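Local structure of glucosamine kinase (Streptacidiphilus jiangxiensis, 6HWJ) at residues A102-A107 with M163-G168; E128-K133 with A182-Y187; P189-G194 with L307-R312; F301-I306 with V340-S345. The protein catalyses the magnesium-dependent phosphorylation of D-glucosamine by ATP to D-glucosamine 6-phosphate, and acts more weakly on glucose. All blocks are in the same frame, centred on the assembly; numbering follows the deposited sequence.

Interactions 1 and 2 share one antiparallel sheet, with centres about 9 Å apart. They touch through Arg165 O and Ala186 N, a probable hydrogen bond of 2.8 Å, because strands 166-172 and 179-186 are neighbours. Interaction 2 holds Lys133, Ala186 and Tyr187, which are inferred to bind ATP. The chain then runs directly from interaction 2 into interaction 3, where Asp193 is another inferred ATP residue. Interaction 3 meets interaction 4 where Asp193 CB lies 3.4 Å from Gly304 O; their centres are about 15 Å apart. Interaction 4 supplies Gln305 to the magnesium ion. Interactions 2, 3 and 4 thus probably line the nucleotide and metal side of the active site.

Interaction 1: residues A102-A107 with M163-G168; sequences AFTGAA and MPRPWG
Trp167 lays one face of its indole against the backbone of Gly105 and Ala106. Its CB starts the contact, 4.1 Å from Ala106 CB. CG is anti to its own carbonyl carbon (chi1 -72°), and this swings the ring back along the 102-107 segment. CG and CD2 then lie against Ala106 CA, with CD2 at 3.8 Å. Further out, CE2 is 3.8 Å from Gly105 O, which sits over the centre of the indole. On the benzo side CE3 packs on Ala107 N. CZ3 approaches Ala107 O at 3.2 Å, obliquely to the ring.

The backbone that receives the indole is a type II beta turn from Phe103 to Ala106, closed by a bond from Ala106 N to Phe103 O. It follows the edge strand 98-102. Ala102 and Gly168 form an antiparallel, non-hydrogen-bonded pair there. On its other flank strand 166-172 carries a classic beta bulge, with Trp167 and Gly168 both facing Val184.

Phe103 N donates to Trp167 O at 2.9 Å, from 45° out of the carbonyl plane. The Phe103 ring turns its edge to Gly168 N and also meets Pro166 CB. Ala156 of helix 148-157 packs on both Phe103 and Pro166.

Arg165 bends at chi3 and brings NH2 to Thr104 O, 2.9 Å away; the N-H...O angle is 135°, so the bond is far from straight. A water also donates to Thr104 O, at 2.7 Å. Its other hydrogen goes to Pro166 O at 2.6 Å, which bridges the two backbones.

Interaction 2: residues E128-K133 with A182-Y187; sequences ECAVVK and ASVVAY
Strands 130-133 and 182-186 run antiparallel, their axes 4.6 Å apart at closest, and backbone bonds pair Val131 with Val185 and Lys133 with Ser183 in both directions. Tyr187 N extends the pairing to Cys129 O, but from well above the carbonyl plane (62° out of it). On the other side of the strand, Cys129 and Ala130 both face Val126, a classic beta bulge against strand 123-126.

Val131, Lys133, Ser183 and Val185 share one face of the sheet. Val131 CG2 meets the Tyr187 ring at CD1, 3.7 Å away, the two side chains crossing at a slant. Tyr187 turns its ring edge to Glu128 O, with CD2 at 3.6 Å. The Glu128 side chain runs beside Tyr187, its carboxylate steeply turned (78°) from the ring, and its OE1 forms a salt bridge with Arg113. Nearer the other end, Ser183 OG lies 3.6 Å from Lys133 CB. A water ties this face together: it donates to Val131 O at 2.9 Å and is hydrogen-bonded to Ser183 OG.

Val132 and Val184 occupy the opposite face. Their CG2 atoms meet side by side at 3.9 Å. Helix 79-88 covers them, Leu83 and Val84 on Val132 and Leu87 on Val184.

The Lys133 chain is fully extended. Its NZ makes weak, long ion pairs with Asp118 and with Asp319, a magnesium ligand. A cationic amine held by a paired strand beside the metal acids is consistent with the inferred role of Lys133 in binding ATP.

Interaction 3: residues P189-G194 with L307-R312; sequences PGALDG and LRADGR
Leu307 packs against Asp193, its neighbour on one face of a small antiparallel sheet, and against Ala191 just before the strand. Its CB lies 4.1 Å from Ala191 CB. CG is anti to the carbonyl carbon (chi1 -52°), and from there branch CD2 reaches Asp193 CB at 3.9 Å. The CA of Leu307 also approaches Leu192 O, at 3.2 Å, in a CA-H...O contact.

Arg308 N donates to that same oxygen at 3.0 Å, nearly in line with the carbonyl bond. This joins strand 192-193 to strand 306-309, with Leu192 and Arg308 on the other face. The guanidinium of Arg308 leads away from the contact, to a salt bridge with Asp201 and a hydrogen bond with Tyr313 OH.

Ala309 turns toward the 189-194 segment, and its CB lies 3.3 Å from Gly190 O. Beyond it the chain turns back through a type I' beta turn from Ala309 to Arg312, with backbone bonds both ways between those two residues. The turn makes strands 306-309 and 312-315 a beta hairpin; 306-309 is the middle strand, with 192-193 on its other edge.

Asp193 ends its strand as the N-cap of helix 194-207. Its OD1 accepts a weak hydrogen bond from Trp195 N. The polar grip across the segments rests on Leu192 O, which takes both the N-H and the CA-H; Leu192 N is buried without a partner. One backbone bond and a few apolar contacts hold the two strands together next to Asp193, which is inferred to bind ATP.

Interaction 4: residues F301-I306 with V340-S345; sequences FHVGQI and VGMTAS. With MG (magnesium ion), chain C.
Met342 sets its CE methyl over one face of the Phe301 ring, a CH-pi contact 3.5 Å from the ring centroid. The chain is bent at chi2 and chi3, which curls the methyl in over the ring. The same CE touches Ile306 CG1 at 3.8 Å, and SD meets Val303 CG1 at 3.6 Å. Gly341 lets the helix backbone come close to Phe301 O.

Ser345 OG accepts Val303 N in an almost straight bond of 2.9 Å (N-H...O 174°). OG is anti to the backbone N (chi1 -169°) and also lies against His302 CB.

Residues 301-306 directly follow the sequence His298-Gly-Asp300, which resembles the catalytic loop of aminoglycoside phosphotransferase-like kinases. Helix 335-356 backs them, and helix 212-234 adds Met229 on Phe301 and Leu222 on Ile306.

Val303 opens a short 3-10 turn, 303-305, that ends with Gln305. Its OE1 binds the magnesium ion at 2.1 Å, and Asp317 is the other protein ligand. Gln305 NE2 is held by Asp300 O, which fixes the amide rotation. Gln305 CG packs over one face of the His302 ring. A metal-bound water donates to Gly304 O at 2.8 Å.

Interaction 1: residues A102-A107 with M163-G168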
loop_
_atom_site.group_PDB
_atom_site.type_symbol
_atom_site.label_atom_id
_atom_site.label_comp_id
_atom_site.label_asym_id
_atom_site.label_seq_id
_atom_site.Cartn_x
_atom_site.Cartn_y
_atom_site.Cartn_z
ATOM N N ALA A 102 3.543 21.276 -1.354
ATOM C CA ALA A 102 2.562 21.411 -2.425
ATOM C C ALA A 102 3.177 20.984 -3.749
ATOM O O ALA A 102 4.371 21.169 -3.981
ATOM C CB ALA A 102 2.063 22.853 -2.518
ATOM N N PHE A 103 2.352 20.409 -4.616
ATOM C CA PHE A 103 2.784 19.997 -5.940
ATOM C C PHE A 103 1.958 20.717 -7.001
ATOM O O PHE A 103 0.874 21.235 -6.727
ATOM C CB PHE A 103 2.661 18.472 -6.120
ATOM C CG PHE A 103 3.411 17.691 -5.077
ATOM C CD1 PHE A 103 4.751 17.387 -5.257
ATOM C CD2 PHE A 103 2.784 17.297 -3.915
ATOM C CE1 PHE A 103 5.449 16.677 -4.286
ATOM C CE2 PHE A 103 3.483 16.588 -2.939
ATOM C CZ PHE A 103 4.813 16.275 -3.136
ATOM N N THR A 104 2.497 20.746 -8.220
ATOM C CA THR A 104 1.813 21.397 -9.332
ATOM C C THR A 104 0.457 20.746 -9.555
ATOM O O THR A 104 0.337 19.518 -9.589
ATOM C CB THR A 104 2.665 21.306 -10.591
ATOM O OG1 THR A 104 3.875 22.050 -10.394
ATOM C CG2 THR A 104 1.915 21.869 -11.790
ATOM N N GLY A 105 -0.575 21.576 -9.684
ATOM C CA GLY A 105 -1.935 21.095 -9.800
ATOM C C GLY A 105 -2.788 21.316 -8.566
ATOM O O GLY A 105 -4.022 21.322 -8.674
ATOM N N ALA A 106 -2.174 21.477 -7.391
ATOM C CA ALA A 106 -2.947 21.874 -6.227
ATOM C C ALA A 106 -3.701 23.167 -6.540
ATOM O O ALA A 106 -3.152 24.093 -7.138
ATOM C CB ALA A 106 -2.035 22.058 -5.014
ATOM N N ALA A 107 -4.969 23.215 -6.162
ATOM C CA ALA A 107 -5.798 24.402 -6.337
ATOM C C ALA A 107 -6.723 24.531 -5.139
ATOM O O ALA A 107 -7.143 23.518 -4.562
ATOM C CB ALA A 107 -6.632 24.336 -7.628
ATOM N N MET A 163 -0.107 7.427 -11.039
ATOM C CA MET A 163 -0.707 7.444 -9.719
ATOM C C MET A 163 -1.651 8.648 -9.674
ATOM O O MET A 163 -1.485 9.579 -10.459
ATOM C CB MET A 163 0.362 7.558 -8.626
ATOM C CG MET A 163 1.225 8.786 -8.733
ATOM S SD MET A 163 2.398 8.953 -7.355
ATOM C CE MET A 163 3.372 10.327 -7.898
ATOM N N PRO A 164 -2.630 8.659 -8.773
ATOM C CA PRO A 164 -3.442 9.874 -8.610
ATOM C C PRO A 164 -2.510 11.059 -8.410
ATOM O O PRO A 164 -1.591 11.007 -7.584
ATOM C CB PRO A 164 -4.288 9.588 -7.367
ATOM C CG PRO A 164 -4.284 8.102 -7.210
ATOM C CD PRO A 164 -2.923 7.657 -7.734
ATOM N N ARG A 165 -2.702 12.106 -9.213
ATOM C CA ARG A 165 -1.789 13.228 -9.156
ATOM C C ARG A 165 -1.704 13.748 -7.713
ATOM O O ARG A 165 -2.735 14.031 -7.101
ATOM C CB ARG A 165 -2.248 14.359 -10.088
ATOM C CG ARG A 165 -1.289 15.552 -10.073
ATOM C CD ARG A 165 -1.981 16.844 -10.457
ATOM N NE ARG A 165 -2.112 16.999 -11.902
ATOM C CZ ARG A 165 -1.237 17.633 -12.679
ATOM N NH1 ARG A 165 -1.460 17.716 -13.981
ATOM N NH2 ARG A 165 -0.145 18.177 -12.162
ATOM N N PRO A 166 -0.507 13.879 -7.147
ATOM C CA PRO A 166 -0.391 14.467 -5.811
ATOM C C PRO A 166 -0.601 15.966 -5.862
ATOM O O PRO A 166 -0.054 16.654 -6.727
ATOM C CB PRO A 166 1.037 14.109 -5.384
ATOM C CG PRO A 166 1.775 14.046 -6.664
ATOM C CD PRO A 166 0.813 13.472 -7.681
ATOM N N TRP A 167 -1.406 16.457 -4.923
ATOM C CA TRP A 167 -1.596 17.875 -4.688
ATOM C C TRP A 167 -0.757 18.388 -3.532
ATOM O O TRP A 167 -0.195 19.481 -3.611
ATOM C CB TRP A 167 -3.069 18.170 -4.373
ATOM C CG TRP A 167 -4.010 18.073 -5.537
ATOM C CD1 TRP A 167 -3.919 17.231 -6.606
ATOM C CD2 TRP A 167 -5.202 18.847 -5.729
ATOM N NE1 TRP A 167 -4.976 17.430 -7.452
ATOM C CE2 TRP A 167 -5.782 18.418 -6.943
ATOM C CE3 TRP A 167 -5.832 19.858 -4.994
ATOM C CZ2 TRP A 167 -6.961 18.956 -7.433
ATOM C CZ3 TRP A 167 -7.002 20.413 -5.489
ATOM C CH2 TRP A 167 -7.556 19.963 -6.700
ATOM N N GLY A 168 -0.674 17.620 -2.442
ATOM C CA GLY A 168 0.138 18.046 -1.326
ATOM C C GLY A 168 0.266 16.964 -0.282
ATOM O O GLY A 168 -0.494 15.986 -0.258
HETATM O O HOH W 1 1.224 17.110 -8.901
#

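Interaction 2: residues E128-K133 with A182-Y187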
loop_
_atom_site.group_PDB
_atom_site.type_symbol
_atom_site.label_atom_id
_atom_site.label_comp_id
_atom_site.label_asym_id
_atom_site.label_seq_id
_atom_site.Cartn_x
_atom_site.Cartn_y
_atom_site.Cartn_z
ATOM N N GLU A 128 -15.001 17.912 -5.462
ATOM C CA GLU A 128 -15.274 16.762 -6.326
ATOM C C GLU A 128 -14.110 16.455 -7.264
ATOM O O GLU A 128 -14.295 15.862 -8.325
ATOM C CB GLU A 128 -16.567 16.974 -7.126
ATOM C CG GLU A 128 -17.798 17.092 -6.214
ATOM C CD GLU A 128 -17.977 15.879 -5.319
ATOM O OE1 GLU A 128 -17.713 14.750 -5.780
ATOM O OE2 GLU A 128 -18.385 16.052 -4.148
ATOM N N CYS A 129 -12.888 16.845 -6.864
ATOM C CA CYS A 129 -11.725 16.559 -7.693
ATOM C C CYS A 129 -10.468 16.256 -6.901
ATOM O O CYS A 129 -9.456 15.946 -7.518
ATOM C CB CYS A 129 -11.469 17.740 -8.654
ATOM S SG CYS A 129 -11.132 19.310 -7.843
ATOM N N ALA A 130 -10.485 16.301 -5.579
ATOM C CA ALA A 130 -9.335 15.925 -4.771
ATOM C C ALA A 130 -9.818 15.137 -3.564
ATOM O O ALA A 130 -10.981 15.230 -3.161
ATOM C CB ALA A 130 -8.528 17.146 -4.310
ATOM N N VAL A 131 -8.904 14.355 -2.989
ATOM C CA VAL A 131 -9.196 13.522 -1.825
ATOM C C VAL A 131 -8.177 13.861 -0.744
ATOM O O VAL A 131 -6.963 13.724 -0.960
ATOM C CB VAL A 131 -9.130 12.025 -2.143
ATOM C CG1 VAL A 131 -9.523 11.216 -0.911
ATOM C CG2 VAL A 131 -10.016 11.702 -3.330
ATOM N N VAL A 132 -8.664 14.301 0.401
ATOM C CA VAL A 132 -7.856 14.549 1.577
ATOM C C VAL A 132 -7.996 13.327 2.477
ATOM O O VAL A 132 -9.114 12.937 2.845
ATOM C CB VAL A 132 -8.303 15.810 2.323
ATOM C CG1 VAL A 132 -7.511 15.950 3.643
ATOM C CG2 VAL A 132 -8.161 17.039 1.452
ATOM N N LYS A 133 -6.873 12.736 2.835
ATOM C CA LYS A 133 -6.834 11.558 3.700
ATOM C C LYS A 133 -6.084 11.965 4.955
ATOM O O LYS A 133 -4.877 12.238 4.882
ATOM C CB LYS A 133 -6.148 10.390 3.005
ATOM C CG LYS A 133 -6.082 9.123 3.850
ATOM C CD LYS A 133 -5.458 7.981 3.049
ATOM C CE LYS A 133 -5.454 6.678 3.842
ATOM N NZ LYS A 133 -4.720 5.593 3.125
ATOM N N ALA A 182 -1.409 14.056 6.672
ATOM C CA ALA A 182 -2.464 14.185 5.669
ATOM C C ALA A 182 -1.852 14.162 4.278
ATOM O O ALA A 182 -0.774 14.712 4.055
ATOM C CB ALA A 182 -3.274 15.473 5.836
ATOM N N SER A 183 -2.562 13.543 3.342
ATOM C CA SER A 183 -2.216 13.569 1.934
ATOM C C SER A 183 -3.406 14.103 1.149
ATOM O O SER A 183 -4.566 13.921 1.542
ATOM C CB SER A 183 -1.833 12.178 1.427
ATOM O OG SER A 183 -2.893 11.266 1.638
ATOM N N VAL A 184 -3.102 14.784 0.044
ATOM C CA VAL A 184 -4.097 15.294 -0.889
ATOM C C VAL A 184 -3.677 14.844 -2.280
ATOM O O VAL A 184 -2.577 15.166 -2.736
ATOM C CB VAL A 184 -4.215 16.816 -0.822
ATOM C CG1 VAL A 184 -5.399 17.309 -1.627
ATOM C CG2 VAL A 184 -4.336 17.275 0.632
ATOM N N VAL A 185 -4.536 14.065 -2.938
ATOM C CA VAL A 185 -4.268 13.553 -4.271
ATOM C C VAL A 185 -5.532 13.710 -5.112
ATOM O O VAL A 185 -6.634 13.913 -4.598
ATOM C CB VAL A 185 -3.813 12.072 -4.265
ATOM C CG1 VAL A 185 -2.617 11.868 -3.352
ATOM C CG2 VAL A 185 -4.993 11.193 -3.834
ATOM N N ALA A 186 -5.360 13.555 -6.423
ATOM C CA ALA A 186 -6.471 13.687 -7.343
ATOM C C ALA A 186 -7.511 12.615 -7.065
ATOM O O ALA A 186 -7.181 11.490 -6.665
ATOM C CB ALA A 186 -5.986 13.580 -8.787
ATOM N N TYR A 187 -8.771 12.992 -7.224
ATOM C CA TYR A 187 -9.908 12.084 -7.119
ATOM C C TYR A 187 -10.172 11.473 -8.493
ATOM O O TYR A 187 -10.242 12.194 -9.483
ATOM C CB TYR A 187 -11.136 12.871 -6.636
ATOM C CG TYR A 187 -12.429 12.090 -6.499
ATOM C CD1 TYR A 187 -12.444 10.834 -5.916
ATOM C CD2 TYR A 187 -13.636 12.638 -6.916
ATOM C CE1 TYR A 187 -13.631 10.136 -5.767
ATOM C CE2 TYR A 187 -14.825 11.950 -6.769
ATOM C CZ TYR A 187 -14.816 10.702 -6.192
ATOM O OH TYR A 187 -15.989 10.002 -6.044
HETATM O O HOH W 2 -5.223 11.543 -0.243
#

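Interaction 3: residues P189-G194 with L307-R312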
loop_
_atom_site.group_PDB
_atom_site.type_symbol
_atom_site.label_atom_id
_atom_site.label_comp_id
_atom_site.label_asym_id
_atom_site.label_seq_id
_atom_site.Cartn_x
_atom_site.Cartn_y
_atom_site.Cartn_z
ATOM N N PRO A 189 -13.002 9.378 -9.892
ATOM C CA PRO A 189 -14.312 8.769 -9.585
ATOM C C PRO A 189 -14.642 7.557 -10.443
ATOM O O PRO A 189 -15.264 6.611 -9.948
ATOM C CB PRO A 189 -15.310 9.924 -9.828
ATOM C CG PRO A 189 -14.624 10.828 -10.805
ATOM C CD PRO A 189 -13.130 10.727 -10.478
ATOM N N GLY A 190 -14.236 7.548 -11.699
ATOM C CA GLY A 190 -14.570 6.435 -12.577
ATOM C C GLY A 190 -13.490 5.382 -12.715
ATOM O O GLY A 190 -13.231 4.906 -13.827
ATOM N N ALA A 191 -12.876 4.984 -11.597
ATOM C CA ALA A 191 -11.706 4.115 -11.617
ATOM C C ALA A 191 -11.957 2.862 -10.784
ATOM O O ALA A 191 -12.368 2.946 -9.623
ATOM C CB ALA A 191 -10.470 4.860 -11.094
ATOM N N LEU A 192 -11.687 1.712 -11.371
ATOM C CA LEU A 192 -11.786 0.425 -10.699
ATOM C C LEU A 192 -10.395 -0.131 -10.438
ATOM O O LEU A 192 -9.424 0.210 -11.122
ATOM C CB LEU A 192 -12.577 -0.575 -11.560
ATOM C CG LEU A 192 -14.009 -0.164 -11.902
ATOM C CD1 LEU A 192 -14.594 -1.080 -12.971
ATOM C CD2 LEU A 192 -14.873 -0.172 -10.648
ATOM N N ASP A 193 -10.302 -1.017 -9.455
ATOM C CA ASP A 193 -9.008 -1.646 -9.177
ATOM C C ASP A 193 -8.914 -2.974 -9.921
ATOM O O ASP A 193 -9.899 -3.489 -10.456
ATOM C CB ASP A 193 -8.781 -1.819 -7.665
ATOM C CG ASP A 193 -9.649 -2.897 -7.033
ATOM O OD1 ASP A 193 -9.606 -4.065 -7.459
ATOM O OD2 ASP A 193 -10.365 -2.567 -6.075
ATOM N N GLY A 194 -7.698 -3.517 -9.947
ATOM C CA GLY A 194 -7.383 -4.648 -10.791
ATOM C C GLY A 194 -8.167 -5.898 -10.472
ATOM O O GLY A 194 -8.371 -6.743 -11.346
ATOM N N LEU A 307 -5.394 1.142 -10.097
ATOM C CA LEU A 307 -6.613 1.652 -10.694
ATOM C C LEU A 307 -6.420 1.818 -12.200
ATOM O O LEU A 307 -5.338 2.195 -12.652
ATOM C CB LEU A 307 -6.983 2.987 -10.068
ATOM C CG LEU A 307 -7.035 2.975 -8.537
ATOM C CD1 LEU A 307 -7.283 4.384 -8.008
ATOM C CD2 LEU A 307 -8.087 2.022 -8.027
ATOM N N ARG A 308 -7.475 1.523 -12.973
ATOM C CA ARG A 308 -7.449 1.704 -14.417
ATOM C C ARG A 308 -8.725 2.388 -14.877
ATOM O O ARG A 308 -9.821 1.979 -14.487
ATOM C CB ARG A 308 -7.290 0.363 -15.152
ATOM C CG ARG A 308 -7.008 0.541 -16.619
ATOM C CD ARG A 308 -6.776 -0.764 -17.329
ATOM N NE ARG A 308 -8.006 -1.483 -17.614
ATOM C CZ ARG A 308 -8.051 -2.664 -18.227
ATOM N NH1 ARG A 308 -9.210 -3.251 -18.442
ATOM N NH2 ARG A 308 -6.931 -3.245 -18.635
ATOM N N ALA A 309 -8.581 3.433 -15.689
ATOM C CA ALA A 309 -9.712 4.077 -16.347
ATOM C C ALA A 309 -9.246 4.707 -17.654
ATOM O O ALA A 309 -8.238 5.416 -17.680
ATOM C CB ALA A 309 -10.341 5.148 -15.438
ATOM N N ASP A 310 -9.979 4.454 -18.731
ATOM C CA ASP A 310 -9.682 5.063 -20.036
ATOM C C ASP A 310 -8.232 4.814 -20.466
ATOM O O ASP A 310 -7.573 5.680 -21.041
ATOM C CB ASP A 310 -9.967 6.562 -20.012
ATOM C CG ASP A 310 -11.344 6.884 -19.484
ATOM O OD1 ASP A 310 -12.315 6.221 -19.903
ATOM O OD2 ASP A 310 -11.440 7.787 -18.633
ATOM N N GLY A 311 -7.727 3.625 -20.174
ATOM C CA GLY A 311 -6.384 3.280 -20.580
ATOM C C GLY A 311 -5.289 3.863 -19.722
ATOM O O GLY A 311 -4.113 3.631 -20.019
ATOM N N ARG A 312 -5.633 4.587 -18.654
ATOM C CA ARG A 312 -4.663 5.148 -17.725
ATOM C C ARG A 312 -4.583 4.279 -16.476
ATOM O O ARG A 312 -5.625 3.889 -15.923
ATOM C CB ARG A 312 -5.058 6.575 -17.339
ATOM C CG ARG A 312 -4.970 7.577 -18.478
ATOM C CD ARG A 312 -5.469 8.934 -18.035
ATOM N NE ARG A 312 -4.946 10.013 -18.869
ATOM C CZ ARG A 312 -5.438 10.355 -20.058
ATOM N NH1 ARG A 312 -4.890 11.355 -20.739
ATOM N NH2 ARG A 312 -6.470 9.695 -20.568
#

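Interaction 4: residues F301-I306 with V340-S345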
loop_
_atom_site.group_PDB
_atom_site.type_symbol
_atom_site.label_atom_id
_atom_site.label_comp_id
_atom_site.label_asym_id
_atom_site.label_seq_id
_atom_site.Cartn_x
_atom_site.Cartn_y
_atom_site.Cartn_z
ATOM N N PHE A 301 2.253 -4.790 -3.088
ATOM C CA PHE A 301 2.029 -4.516 -4.506
ATOM C C PHE A 301 1.308 -5.691 -5.135
ATOM O O PHE A 301 1.803 -6.825 -5.092
ATOM C CB PHE A 301 3.380 -4.248 -5.179
ATOM C CG PHE A 301 3.287 -3.562 -6.510
ATOM C CD1 PHE A 301 2.641 -2.347 -6.646
ATOM C CD2 PHE A 301 3.890 -4.115 -7.616
ATOM C CE1 PHE A 301 2.574 -1.722 -7.867
ATOM C CE2 PHE A 301 3.817 -3.483 -8.847
ATOM C CZ PHE A 301 3.162 -2.278 -8.961
ATOM N N HIS A 302 0.144 -5.420 -5.723
ATOM C CA HIS A 302 -0.666 -6.439 -6.384
ATOM C C HIS A 302 -1.713 -5.709 -7.212
ATOM O O HIS A 302 -1.836 -4.478 -7.143
ATOM C CB HIS A 302 -1.298 -7.397 -5.366
ATOM C CG HIS A 302 -2.155 -6.722 -4.345
ATOM N ND1 HIS A 302 -3.443 -6.329 -4.602
ATOM C CD2 HIS A 302 -1.911 -6.381 -3.053
ATOM C CE1 HIS A 302 -3.962 -5.771 -3.517
ATOM N NE2 HIS A 302 -3.047 -5.786 -2.562
ATOM N N VAL A 303 -2.477 -6.475 -7.998
ATOM C CA VAL A 303 -3.362 -5.835 -8.978
ATOM C C VAL A 303 -4.433 -5.014 -8.294
ATOM O O VAL A 303 -4.995 -4.099 -8.892
ATOM C CB VAL A 303 -4.018 -6.868 -9.928
ATOM C CG1 VAL A 303 -2.971 -7.662 -10.654
ATOM C CG2 VAL A 303 -4.992 -7.763 -9.159
ATOM N N GLY A 304 -4.781 -5.351 -7.049
ATOM C CA GLY A 304 -5.759 -4.560 -6.313
ATOM C C GLY A 304 -5.299 -3.160 -5.980
ATOM O O GLY A 304 -6.127 -2.354 -5.552
ATOM N N GLN A 305 -4.006 -2.868 -6.127
ATOM C CA GLN A 305 -3.467 -1.545 -5.853
ATOM C C GLN A 305 -3.357 -0.713 -7.127
ATOM O O GLN A 305 -2.795 0.383 -7.093
ATOM C CB GLN A 305 -2.088 -1.637 -5.206
ATOM C CG GLN A 305 -1.968 -2.627 -4.045
ATOM C CD GLN A 305 -2.713 -2.179 -2.809
ATOM O OE1 GLN A 305 -3.756 -1.512 -2.891
ATOM N NE2 GLN A 305 -2.173 -2.534 -1.633
ATOM N N ILE A 306 -3.840 -1.229 -8.255
ATOM C CA ILE A 306 -3.740 -0.529 -9.539
ATOM C C ILE A 306 -5.139 -0.157 -9.999
ATOM O O ILE A 306 -5.966 -1.038 -10.286
ATOM C CB ILE A 306 -3.027 -1.375 -10.610
ATOM C CG1 ILE A 306 -1.683 -1.909 -10.092
ATOM C CG2 ILE A 306 -2.832 -0.529 -11.877
ATOM C CD1 ILE A 306 -0.616 -0.851 -9.857
ATOM N N VAL A 340 7.517 -9.803 -7.536
ATOM C CA VAL A 340 6.850 -11.073 -7.297
ATOM C C VAL A 340 5.438 -10.853 -6.792
ATOM O O VAL A 340 4.548 -11.671 -7.046
ATOM C CB VAL A 340 7.649 -11.964 -6.321
ATOM C CG1 VAL A 340 9.021 -12.286 -6.895
ATOM C CG2 VAL A 340 7.746 -11.330 -4.940
ATOM N N GLY A 341 5.207 -9.783 -6.046
ATOM C CA GLY A 341 3.840 -9.458 -5.629
ATOM C C GLY A 341 2.907 -9.294 -6.822
ATOM O O GLY A 341 1.801 -9.834 -6.839
ATOM N N MET A 342 3.359 -8.591 -7.854
ATOM C CA MET A 342 2.504 -8.358 -9.015
ATOM C C MET A 342 2.401 -9.597 -9.895
ATOM O O MET A 342 1.305 -9.934 -10.350
ATOM C CB MET A 342 3.007 -7.158 -9.825
ATOM C CG MET A 342 2.053 -6.713 -10.918
ATOM S SD MET A 342 0.398 -6.309 -10.297
ATOM C CE MET A 342 0.718 -4.780 -9.421
ATOM N N THR A 343 3.506 -10.318 -10.120
ATOM C CA THR A 343 3.422 -11.505 -10.971
ATOM C C THR A 343 2.598 -12.594 -10.290
ATOM O O THR A 343 1.835 -13.300 -10.956
ATOM C CB THR A 343 4.810 -12.051 -11.333
ATOM O OG1 THR A 343 5.534 -12.377 -10.141
ATOM C CG2 THR A 343 5.599 -11.035 -12.146
ATOM N N ALA A 344 2.764 -12.770 -8.973
ATOM C CA ALA A 344 1.881 -13.669 -8.239
ATOM C C ALA A 344 0.417 -13.234 -8.395
ATOM O O ALA A 344 -0.467 -14.056 -8.662
ATOM C CB ALA A 344 2.258 -13.691 -6.759
ATOM N N SER A 345 0.148 -11.936 -8.210
ATOM C CA SER A 345 -1.211 -11.422 -8.332
ATOM C C SER A 345 -1.806 -11.718 -9.715
ATOM O O SER A 345 -2.973 -12.108 -9.824
ATOM C CB SER A 345 -1.211 -9.917 -8.061
ATOM O OG SER A 345 -2.522 -9.420 -7.918
HETATM MG MG MG C . -5.155 -1.291 -1.364
HETATM O O HOH W 3 -6.532 -2.333 -2.745
HETATM O O HOH W 4 -5.886 0.330 -2.368
HETATM O O HOH W 5 -6.992 -0.886 -0.282
#